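Long-range contacts in dextranase (Pseudarthrobacter oxydans, PDB 6NZS), which catalyses the endohydrolysis of (1->6)-alpha-D-glucosidic linkages in dextran: residues His395-Ile400 and Ile423-Val428; Val471-Phe476 and Thr497-Val502; Asn221-Thr226 and Ser241-Val246; Gly217-Leu222 and Gly235-Gly240. One frame throughout, in Å; residues are numbered along the deposited sequence.

Contact 1. Residues His395-Ile400 and Ile423-Val428; sequences HSDVTI and IDNVNV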
# COMPACT_ATOMS: atom_id res chain seq x y z
N HIS A 395 -13.49 9.06 -5.73
CA HIS A 395 -14.81 9.33 -5.17
C HIS A 395 -14.80 10.59 -4.31
O HIS A 395 -13.79 10.95 -3.71
CB HIS A 395 -15.30 8.14 -4.33
CG HIS A 395 -15.35 6.86 -5.09
ND1 HIS A 395 -16.42 6.51 -5.88
CD2 HIS A 395 -14.43 5.88 -5.24
CE1 HIS A 395 -16.17 5.35 -6.46
NE2 HIS A 395 -14.96 4.95 -6.09
N SER A 396 -15.97 11.22 -4.23
CA SER A 396 -16.14 12.42 -3.43
C SER A 396 -16.13 12.11 -1.94
O SER A 396 -16.39 10.98 -1.50
CB SER A 396 -17.47 13.09 -3.79
OG SER A 396 -17.47 13.48 -5.15
N ASP A 397 -15.83 13.14 -1.15
CA ASP A 397 -16.01 13.09 0.30
C ASP A 397 -15.14 12.00 0.94
O ASP A 397 -15.60 11.20 1.75
CB ASP A 397 -17.49 12.94 0.69
CG ASP A 397 -18.35 14.08 0.16
OD1 ASP A 397 -17.87 15.23 0.11
OD2 ASP A 397 -19.52 13.81 -0.19
N VAL A 398 -13.87 11.97 0.55
CA VAL A 398 -12.92 10.97 1.03
C VAL A 398 -11.83 11.70 1.81
O VAL A 398 -11.32 12.73 1.35
CB VAL A 398 -12.34 10.14 -0.13
CG1 VAL A 398 -11.13 9.32 0.34
CG2 VAL A 398 -13.42 9.22 -0.72
N THR A 399 -11.48 11.16 2.98
CA THR A 399 -10.46 11.74 3.83
C THR A 399 -9.47 10.66 4.23
O THR A 399 -9.87 9.60 4.71
CB THR A 399 -11.09 12.37 5.08
OG1 THR A 399 -12.05 13.35 4.67
CG2 THR A 399 -10.03 13.04 5.94
N ILE A 400 -8.17 10.92 4.02
CA ILE A 400 -7.10 9.98 4.36
C ILE A 400 -6.07 10.72 5.21
O ILE A 400 -5.68 11.84 4.87
CB ILE A 400 -6.41 9.43 3.10
CG1 ILE A 400 -7.40 8.69 2.21
CG2 ILE A 400 -5.25 8.52 3.48
CD1 ILE A 400 -6.81 8.21 0.89
N ILE A 423 -15.74 14.14 -9.06
CA ILE A 423 -15.16 14.07 -7.72
C ILE A 423 -15.16 15.46 -7.10
O ILE A 423 -14.79 16.44 -7.76
CB ILE A 423 -13.71 13.54 -7.77
CG1 ILE A 423 -13.66 12.15 -8.39
CG2 ILE A 423 -13.09 13.56 -6.38
CD1 ILE A 423 -12.24 11.66 -8.66
N ASP A 424 -15.52 15.53 -5.82
CA ASP A 424 -15.50 16.77 -5.06
C ASP A 424 -15.12 16.44 -3.62
O ASP A 424 -15.58 15.44 -3.07
CB ASP A 424 -16.90 17.41 -5.10
CG ASP A 424 -16.94 18.84 -4.57
OD1 ASP A 424 -15.92 19.45 -4.21
OD2 ASP A 424 -18.07 19.38 -4.53
N ASN A 425 -14.26 17.27 -3.02
CA ASN A 425 -14.01 17.27 -1.58
C ASN A 425 -13.19 16.06 -1.13
O ASN A 425 -13.69 15.17 -0.44
CB ASN A 425 -15.31 17.39 -0.77
CG ASN A 425 -15.06 17.50 0.72
OD1 ASN A 425 -14.11 18.15 1.16
ND2 ASN A 425 -15.91 16.85 1.52
N VAL A 426 -11.92 16.05 -1.51
CA VAL A 426 -10.99 14.98 -1.14
C VAL A 426 -9.84 15.61 -0.36
O VAL A 426 -9.30 16.64 -0.76
CB VAL A 426 -10.48 14.26 -2.40
CG1 VAL A 426 -9.35 13.31 -2.05
CG2 VAL A 426 -11.62 13.51 -3.07
N ASN A 427 -9.47 14.98 0.76
CA ASN A 427 -8.41 15.50 1.62
C ASN A 427 -7.50 14.35 2.01
O ASN A 427 -7.94 13.41 2.67
CB ASN A 427 -9.00 16.15 2.87
CG ASN A 427 -9.73 17.45 2.56
OD1 ASN A 427 -10.96 17.47 2.39
ND2 ASN A 427 -8.98 18.54 2.49
N VAL A 428 -6.22 14.45 1.65
CA VAL A 428 -5.23 13.41 1.94
C VAL A 428 -4.05 14.08 2.64
O VAL A 428 -3.33 14.88 2.02
CB VAL A 428 -4.76 12.70 0.67
CG1 VAL A 428 -3.68 11.65 0.99
CG2 VAL A 428 -5.92 12.07 -0.08
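Asp397 and Asn425 meet outside the ladder through their side chains. Asn425 ND2 gives an almost straight hydrogen bond of 2.9 Å to Asp397 OD1, taken on the anti side of the carboxylate; the oxygen lies almost in the plane of the donor amide, while the two flat groups are turned 68° apart. Both residues have positive phi, a conformation that asparagine and aspartate tolerate better than most. Ser396 adds a second side-chain bond: with OG beside its own backbone N (chi1 -62°), the hydroxyl accepts from Asp424 N at 2.9 Å. Main-chain bonds supply the rest. Asp397 N reaches Asp424 O, and farther along Asn427 N binds Val398 O at 3.0 Å and Ile400 N binds Asn427 O at 2.8 Å, the alternation of a parallel ladder. These are neighbouring rungs of the right-handed parallel beta-helix of family 49 hydrolases, in which equivalent strands of successive coils lie in register. Apolar contacts lie on the face carrying Val398, Ile400, Val426 and Val428, turned into the solenoid. Branched residues suit this stacking: Ile400 and Val428 point the same way side by side, Ile400 CD1 4.1 Å from Val428 CG2.

Contact 2. Residues Val471-Phe476 and Thr497-Val502; sequences VKNMRF and TENIHV
Ile500 pushes its CD1 methyl against the flank of Met474, 3.9 Å from Met474 CB, and the same methyl meets CG and CE of the bent thioether chain. CD1 gets there because CG1 lies beside the backbone N (chi1 -49°) and the chain folds again at chi2. The other branch, CG2, comes to the edge of the Phe476 ring, 4.3 Å from CE1, while Val502 CG2 fills in beside Phe476 CD1. A flexible methionine and flat phenylalanine accommodate the branched isoleucine between them. On the other face, Arg475 and His501 run alongside each other. The guanidinium lies over the imidazole with planes 26° apart, NH1 3.5 Å above the ring centre; Arg475 NE makes a salt bridge with Glu477 and His501 NE2 a hydrogen bond with Glu548. An alanine in place of His501 would probably leave the guanidinium without its flat support and Glu548 without this donor. At the bend of both strands, Asn499 ND2 gives a straight bond of 3.0 Å to Asn473 OD1, amides nearly perpendicular. Asn473 passes its own ND2 to Asp424 of the preceding coil. Side chains stacked in register from coil to coil, apolar inside and polar outside, are a hallmark of the parallel beta-helix.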
# COMPACT_ATOMS: atom_id res chain seq x y z
N VAL A 471 -13.53 17.00 -11.83
CA VAL A 471 -12.74 16.61 -10.67
C VAL A 471 -12.31 17.90 -9.98
O VAL A 471 -11.60 18.72 -10.59
CB VAL A 471 -11.53 15.77 -11.09
CG1 VAL A 471 -10.58 15.55 -9.92
CG2 VAL A 471 -11.99 14.45 -11.69
N LYS A 472 -12.72 18.11 -8.73
CA LYS A 472 -12.45 19.39 -8.10
C LYS A 472 -12.26 19.26 -6.59
O LYS A 472 -12.72 18.31 -5.96
CB LYS A 472 -13.56 20.41 -8.41
CG LYS A 472 -14.92 20.02 -7.87
CD LYS A 472 -15.96 21.07 -8.23
CE LYS A 472 -17.30 20.73 -7.62
NZ LYS A 472 -18.35 21.67 -8.09
N ASN A 473 -11.58 20.26 -6.03
CA ASN A 473 -11.48 20.43 -4.58
C ASN A 473 -10.82 19.22 -3.93
O ASN A 473 -11.36 18.59 -3.03
CB ASN A 473 -12.85 20.73 -3.97
CG ASN A 473 -13.43 22.03 -4.48
OD1 ASN A 473 -12.71 23.02 -4.65
ND2 ASN A 473 -14.73 22.04 -4.74
N MET A 474 -9.62 18.89 -4.41
CA MET A 474 -8.81 17.82 -3.86
C MET A 474 -7.56 18.44 -3.29
O MET A 474 -6.85 19.17 -4.00
CB MET A 474 -8.45 16.79 -4.94
CG MET A 474 -9.66 16.26 -5.69
SD MET A 474 -9.39 14.60 -6.32
CE MET A 474 -8.02 14.88 -7.42
N ARG A 475 -7.30 18.18 -2.02
CA ARG A 475 -6.16 18.74 -1.31
C ARG A 475 -5.27 17.62 -0.79
O ARG A 475 -5.75 16.70 -0.12
CB ARG A 475 -6.61 19.62 -0.14
CG ARG A 475 -5.47 20.30 0.61
CD ARG A 475 -6.01 21.34 1.58
NE ARG A 475 -4.94 22.07 2.27
CZ ARG A 475 -4.53 23.29 1.93
NH1 ARG A 475 -5.09 23.93 0.91
NH2 ARG A 475 -3.56 23.88 2.62
N PHE A 476 -3.99 17.70 -1.12
CA PHE A 476 -2.98 16.74 -0.66
C PHE A 476 -1.96 17.55 0.11
O PHE A 476 -1.25 18.37 -0.47
CB PHE A 476 -2.31 16.06 -1.86
CG PHE A 476 -3.26 15.38 -2.79
CD1 PHE A 476 -3.83 16.05 -3.85
CD2 PHE A 476 -3.60 14.05 -2.60
CE1 PHE A 476 -4.72 15.42 -4.71
CE2 PHE A 476 -4.49 13.41 -3.44
CZ PHE A 476 -5.05 14.09 -4.50
N THR A 497 -11.02 20.13 -14.44
CA THR A 497 -10.19 19.93 -13.26
C THR A 497 -10.00 21.27 -12.56
O THR A 497 -9.49 22.22 -13.16
CB THR A 497 -8.84 19.34 -13.66
OG1 THR A 497 -9.05 18.07 -14.28
CG2 THR A 497 -7.96 19.15 -12.44
N GLU A 498 -10.43 21.35 -11.29
CA GLU A 498 -10.45 22.63 -10.59
C GLU A 498 -9.98 22.48 -9.15
O GLU A 498 -10.31 21.51 -8.46
CB GLU A 498 -11.86 23.23 -10.59
CG GLU A 498 -12.36 23.58 -11.97
CD GLU A 498 -13.87 23.71 -12.03
OE1 GLU A 498 -14.49 23.94 -10.97
OE2 GLU A 498 -14.42 23.59 -13.15
N ASN A 499 -9.23 23.48 -8.69
CA ASN A 499 -8.83 23.63 -7.29
C ASN A 499 -8.22 22.35 -6.72
O ASN A 499 -8.71 21.76 -5.75
CB ASN A 499 -9.98 24.16 -6.42
CG ASN A 499 -9.48 24.72 -5.11
OD1 ASN A 499 -8.40 25.29 -5.05
ND2 ASN A 499 -10.26 24.56 -4.05
N ILE A 500 -7.12 21.94 -7.33
CA ILE A 500 -6.30 20.84 -6.84
C ILE A 500 -5.12 21.46 -6.12
O ILE A 500 -4.43 22.32 -6.68
CB ILE A 500 -5.83 19.96 -8.01
CG1 ILE A 500 -7.00 19.60 -8.95
CG2 ILE A 500 -5.06 18.74 -7.49
CD1 ILE A 500 -8.13 18.84 -8.28
N HIS A 501 -4.89 21.06 -4.88
CA HIS A 501 -3.85 21.67 -4.06
C HIS A 501 -2.90 20.59 -3.60
O HIS A 501 -3.33 19.59 -3.02
CB HIS A 501 -4.47 22.40 -2.87
CG HIS A 501 -3.58 23.44 -2.27
ND1 HIS A 501 -3.80 24.79 -2.43
CD2 HIS A 501 -2.47 23.33 -1.50
CE1 HIS A 501 -2.86 25.47 -1.79
NE2 HIS A 501 -2.05 24.60 -1.21
N VAL A 502 -1.60 20.79 -3.86
CA VAL A 502 -0.54 19.90 -3.38
C VAL A 502 0.39 20.75 -2.53
O VAL A 502 1.12 21.59 -3.06
CB VAL A 502 0.21 19.24 -4.55
CG1 VAL A 502 1.28 18.28 -4.02
CG2 VAL A 502 -0.75 18.50 -5.47
O HOH W 1 -17.35 23.35 -10.97

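Contact 3. Residues Asn221-Thr226 and Ser241-Val246; sequences NLNAVT and SDYHAV
Asn223 and Tyr243 approach from opposite directions, amide and ring planes 35° apart, and meet where the phenol hydroxyl donates to Asn223 OD1 at 2.7 Å. The carbonyl oxygen lies near the plane of the tyrosine ring, at its edge. Seen from the amide, however, the hydroxyl stands 53° out of the carbonyl plane. Val246 N binds the same oxygen from the opposite face, at 2.9 Å, and OD1 is therefore gripped from above and below. The asparagine can turn inward like this because CG sits beside its backbone N (chi1 -66°), swinging the amide toward residues 241-246; its ND2 points to a water that also donates to His244 O. Two further waters bridge the segments, one joining Asn223 O to Val246 O and one joining Asn223 N to Tyr243 OH. The hydroxyl also receives a weak bond from Leu222 N. A phenylalanine in place of Tyr243, lacking the hydroxyl, is likely to leave OD1 held by Val246 N from one face alone and the amide freer to turn. Below this polar cluster, Leu222 faces Ala245: CD1 and CB of the leucine both lie 4.0 Å from the alanine CB, whose small size admits the broader side chain beside Phe266. The contact is a 3-10 turn packed against strand 245-247, an outermost strand of its sheet in the parallel beta-helix.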
# COMPACT_ATOMS: atom_id res chain seq x y z
N ASN A 221 -15.30 -24.52 3.84
CA ASN A 221 -16.72 -24.70 4.12
C ASN A 221 -17.41 -23.40 4.52
O ASN A 221 -18.56 -23.43 4.99
CB ASN A 221 -16.90 -25.74 5.23
CG ASN A 221 -16.24 -25.33 6.54
OD1 ASN A 221 -15.40 -24.42 6.57
ND2 ASN A 221 -16.62 -25.99 7.63
N LEU A 222 -16.76 -22.26 4.32
CA LEU A 222 -17.30 -21.01 4.84
C LEU A 222 -18.51 -20.51 4.07
O LEU A 222 -19.25 -19.67 4.59
CB LEU A 222 -16.21 -19.93 4.88
CG LEU A 222 -15.02 -20.25 5.80
CD1 LEU A 222 -14.02 -19.09 5.78
CD2 LEU A 222 -15.48 -20.55 7.21
N ASN A 223 -18.73 -20.99 2.84
CA ASN A 223 -19.88 -20.52 2.07
C ASN A 223 -21.20 -20.93 2.71
O ASN A 223 -22.22 -20.28 2.46
CB ASN A 223 -19.84 -21.04 0.63
CG ASN A 223 -18.68 -20.50 -0.17
OD1 ASN A 223 -17.75 -19.89 0.36
ND2 ASN A 223 -18.72 -20.72 -1.48
N ALA A 224 -21.21 -21.99 3.52
CA ALA A 224 -22.44 -22.53 4.08
C ALA A 224 -22.55 -22.31 5.59
O ALA A 224 -23.37 -22.96 6.24
CB ALA A 224 -22.59 -24.01 3.74
N VAL A 225 -21.75 -21.41 6.17
CA VAL A 225 -21.92 -21.09 7.58
C VAL A 225 -23.24 -20.35 7.77
O VAL A 225 -23.66 -19.54 6.93
CB VAL A 225 -20.73 -20.29 8.14
CG1 VAL A 225 -19.43 -21.08 8.01
CG2 VAL A 225 -20.62 -18.93 7.47
N THR A 226 -23.91 -20.63 8.89
CA THR A 226 -25.18 -19.99 9.20
C THR A 226 -25.08 -18.93 10.28
O THR A 226 -26.07 -18.23 10.53
CB THR A 226 -26.21 -21.05 9.63
OG1 THR A 226 -25.66 -21.85 10.68
CG2 THR A 226 -26.59 -21.94 8.45
N SER A 241 -5.50 -23.07 -3.12
CA SER A 241 -5.35 -22.28 -4.33
C SER A 241 -6.63 -22.20 -5.15
O SER A 241 -6.71 -21.36 -6.06
CB SER A 241 -4.25 -22.87 -5.21
OG SER A 241 -4.59 -24.18 -5.62
N ASP A 242 -7.62 -23.04 -4.87
CA ASP A 242 -8.78 -23.20 -5.74
C ASP A 242 -10.10 -22.92 -5.02
O ASP A 242 -11.15 -23.44 -5.40
CB ASP A 242 -8.80 -24.59 -6.38
CG ASP A 242 -8.81 -25.72 -5.36
OD1 ASP A 242 -8.62 -25.47 -4.15
OD2 ASP A 242 -9.03 -26.88 -5.77
N TYR A 243 -10.06 -22.07 -3.99
CA TYR A 243 -11.27 -21.67 -3.29
C TYR A 243 -11.01 -20.34 -2.61
O TYR A 243 -9.90 -20.11 -2.10
CB TYR A 243 -11.68 -22.71 -2.24
CG TYR A 243 -12.72 -22.24 -1.23
CD1 TYR A 243 -14.08 -22.28 -1.53
CD2 TYR A 243 -12.35 -21.78 0.03
CE1 TYR A 243 -15.03 -21.85 -0.61
CE2 TYR A 243 -13.29 -21.35 0.95
CZ TYR A 243 -14.63 -21.40 0.64
OH TYR A 243 -15.56 -20.97 1.57
N HIS A 244 -12.01 -19.47 -2.62
CA HIS A 244 -12.07 -18.33 -1.72
C HIS A 244 -13.47 -18.27 -1.14
O HIS A 244 -14.42 -18.80 -1.73
CB HIS A 244 -11.66 -17.01 -2.38
CG HIS A 244 -12.66 -16.46 -3.35
ND1 HIS A 244 -13.27 -17.23 -4.32
CD2 HIS A 244 -13.14 -15.21 -3.52
CE1 HIS A 244 -14.08 -16.48 -5.04
NE2 HIS A 244 -14.02 -15.24 -4.57
N ALA A 245 -13.58 -17.66 0.03
CA ALA A 245 -14.83 -17.68 0.80
C ALA A 245 -15.81 -16.68 0.21
O ALA A 245 -15.59 -15.46 0.26
CB ALA A 245 -14.54 -17.36 2.26
N VAL A 246 -16.90 -17.19 -0.36
CA VAL A 246 -17.99 -16.37 -0.86
C VAL A 246 -19.11 -16.48 0.17
O VAL A 246 -19.77 -17.52 0.28
CB VAL A 246 -18.44 -16.84 -2.25
CG1 VAL A 246 -19.59 -15.98 -2.77
CG2 VAL A 246 -17.26 -16.80 -3.23
O HOH W 2 -22.35 -18.44 0.40
O HOH W 3 -16.39 -20.17 -3.22
O HOH W 4 -17.76 -23.30 1.17

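Contact 4. Residues Gly217-Leu222 and Gly235-Gly240; sequences GEVTNL and GTYSMG
Val219 lies at the apolar centre, where CG2 wedges between Tyr237 CB and Met239 CG while CG1 adds contact with the tyrosine ring. CG2 comes 3.8 Å from Met239 CG, whereas CG1 lies 4.1 Å from Tyr237 CD2. CG2 can face both neighbours because it stands between the backbone N and the carbonyl carbon, with CG1 (chi1 -72°) beside the N. A beta-branched residue suits this spot, since its fork fills the space beside both partners. Farther along, Leu222 CD1 meets Met239 CE at 4.2 Å; the methionine chain, extended beyond CG, is long enough to reach that leucine, and it also packs on Ala245 and Phe266. Around this centre runs a short parallel ladder, strand 217-218 beside strand 235-238, near the N-terminal end of the beta-helix, with strand 260-263 continuing it on the far side of 235-238. Gly217 N donates to Thr236 O at 3.1 Å, Ser238 N to Gly217 O at 2.9 Å and Val219 N to Ser238 O at 2.8 Å; the last two donors stand well out of their carbonyl planes. Gly217 has backbone angles at which a side chain would collide with the preceding carbonyl oxygen. Val219 O, packed against Met239 CG, is buried with no hydrogen-bond partner in the model. Among the other buried polar groups, Ser238 OG is hydrogen-bonded to Gln288 NE2 and Tyr237 OH to Lys233 O. On the exposed side, Thr220 OG1 donates to Glu218 OE2 at 2.9 Å, approaching from above the carboxylate plane.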
# COMPACT_ATOMS: atom_id res chain seq x y z
N GLY A 217 -6.42 -25.47 10.04
CA GLY A 217 -6.32 -26.37 8.91
C GLY A 217 -7.12 -25.89 7.72
O GLY A 217 -7.33 -24.69 7.53
N GLU A 218 -7.59 -26.83 6.90
CA GLU A 218 -8.36 -26.49 5.71
C GLU A 218 -9.67 -25.82 6.10
O GLU A 218 -10.40 -26.31 6.97
CB GLU A 218 -8.64 -27.76 4.91
CG GLU A 218 -9.60 -27.56 3.74
CD GLU A 218 -9.91 -28.86 3.00
OE1 GLU A 218 -9.51 -29.94 3.48
OE2 GLU A 218 -10.57 -28.78 1.94
N VAL A 219 -9.96 -24.69 5.46
CA VAL A 219 -11.21 -23.96 5.66
C VAL A 219 -11.81 -23.72 4.28
O VAL A 219 -11.54 -22.71 3.63
CB VAL A 219 -11.02 -22.65 6.44
CG1 VAL A 219 -10.73 -22.95 7.89
CG2 VAL A 219 -9.88 -21.82 5.86
N THR A 220 -12.61 -24.67 3.81
CA THR A 220 -13.26 -24.56 2.51
C THR A 220 -14.77 -24.65 2.63
O THR A 220 -15.46 -24.83 1.62
CB THR A 220 -12.73 -25.64 1.56
OG1 THR A 220 -12.81 -26.91 2.20
CG2 THR A 220 -11.26 -25.35 1.20
N ASN A 221 -15.30 -24.52 3.84
CA ASN A 221 -16.72 -24.70 4.12
C ASN A 221 -17.41 -23.40 4.52
O ASN A 221 -18.56 -23.43 4.99
CB ASN A 221 -16.90 -25.74 5.23
CG ASN A 221 -16.24 -25.33 6.54
OD1 ASN A 221 -15.40 -24.42 6.57
ND2 ASN A 221 -16.62 -25.99 7.63
N LEU A 222 -16.76 -22.26 4.32
CA LEU A 222 -17.30 -21.01 4.84
C LEU A 222 -18.51 -20.51 4.07
O LEU A 222 -19.25 -19.67 4.59
CB LEU A 222 -16.21 -19.93 4.88
CG LEU A 222 -15.02 -20.25 5.80
CD1 LEU A 222 -14.02 -19.09 5.78
CD2 LEU A 222 -15.48 -20.55 7.21
N GLY A 235 -3.82 -19.08 15.17
CA GLY A 235 -3.61 -20.34 14.49
C GLY A 235 -3.45 -20.09 13.00
O GLY A 235 -3.40 -18.96 12.54
N THR A 236 -3.36 -21.19 12.25
CA THR A 236 -3.16 -21.12 10.80
C THR A 236 -4.30 -21.82 10.09
O THR A 236 -4.72 -22.92 10.49
CB THR A 236 -1.82 -21.76 10.40
OG1 THR A 236 -0.75 -21.03 11.02
CG2 THR A 236 -1.63 -21.75 8.88
N TYR A 237 -4.78 -21.20 9.01
CA TYR A 237 -5.94 -21.66 8.26
C TYR A 237 -5.64 -21.55 6.77
O TYR A 237 -4.95 -20.62 6.33
CB TYR A 237 -7.19 -20.82 8.60
CG TYR A 237 -7.40 -20.66 10.09
CD1 TYR A 237 -6.73 -19.67 10.81
CD2 TYR A 237 -8.27 -21.50 10.78
CE1 TYR A 237 -6.92 -19.53 12.18
CE2 TYR A 237 -8.47 -21.36 12.14
CZ TYR A 237 -7.80 -20.38 12.84
OH TYR A 237 -8.01 -20.26 14.20
N SER A 238 -6.17 -22.49 5.98
CA SER A 238 -5.83 -22.60 4.56
C SER A 238 -7.09 -22.78 3.73
O SER A 238 -7.83 -23.76 3.93
CB SER A 238 -4.88 -23.78 4.33
OG SER A 238 -4.72 -24.01 2.94
N MET A 239 -7.34 -21.86 2.80
CA MET A 239 -8.44 -22.01 1.85
C MET A 239 -8.04 -22.78 0.60
O MET A 239 -8.92 -23.29 -0.11
CB MET A 239 -9.01 -20.65 1.44
CG MET A 239 -9.79 -19.93 2.54
SD MET A 239 -10.70 -18.51 1.91
CE MET A 239 -10.90 -17.54 3.41
N GLY A 240 -6.74 -22.88 0.32
CA GLY A 240 -6.25 -23.54 -0.88
C GLY A 240 -6.17 -22.60 -2.07
O GLY A 240 -6.68 -21.48 -2.07

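In the fold
Contacts 1 and 2 are adjoining steps of one ladder: strand 423-435 borders strand 469-482, and backbone bonds such as Arg475 N to Val426 O join them, their centres about 9 Å apart. Contacts 3 and 4 lie far off, contact 4 across the chain's centre from contact 2, and share Asn221 and Leu222. Contact 4 is the most buried of the four and pairs two short strands; contact 3 ties a turn to a strand near the surface and relies on waters. Contacts 1 and 2 are partly buried and two-sided, with apolar residues inside and amide or charged groups outside, whereas contact 3 concentrates its polar bonds on a single asparagine oxygen.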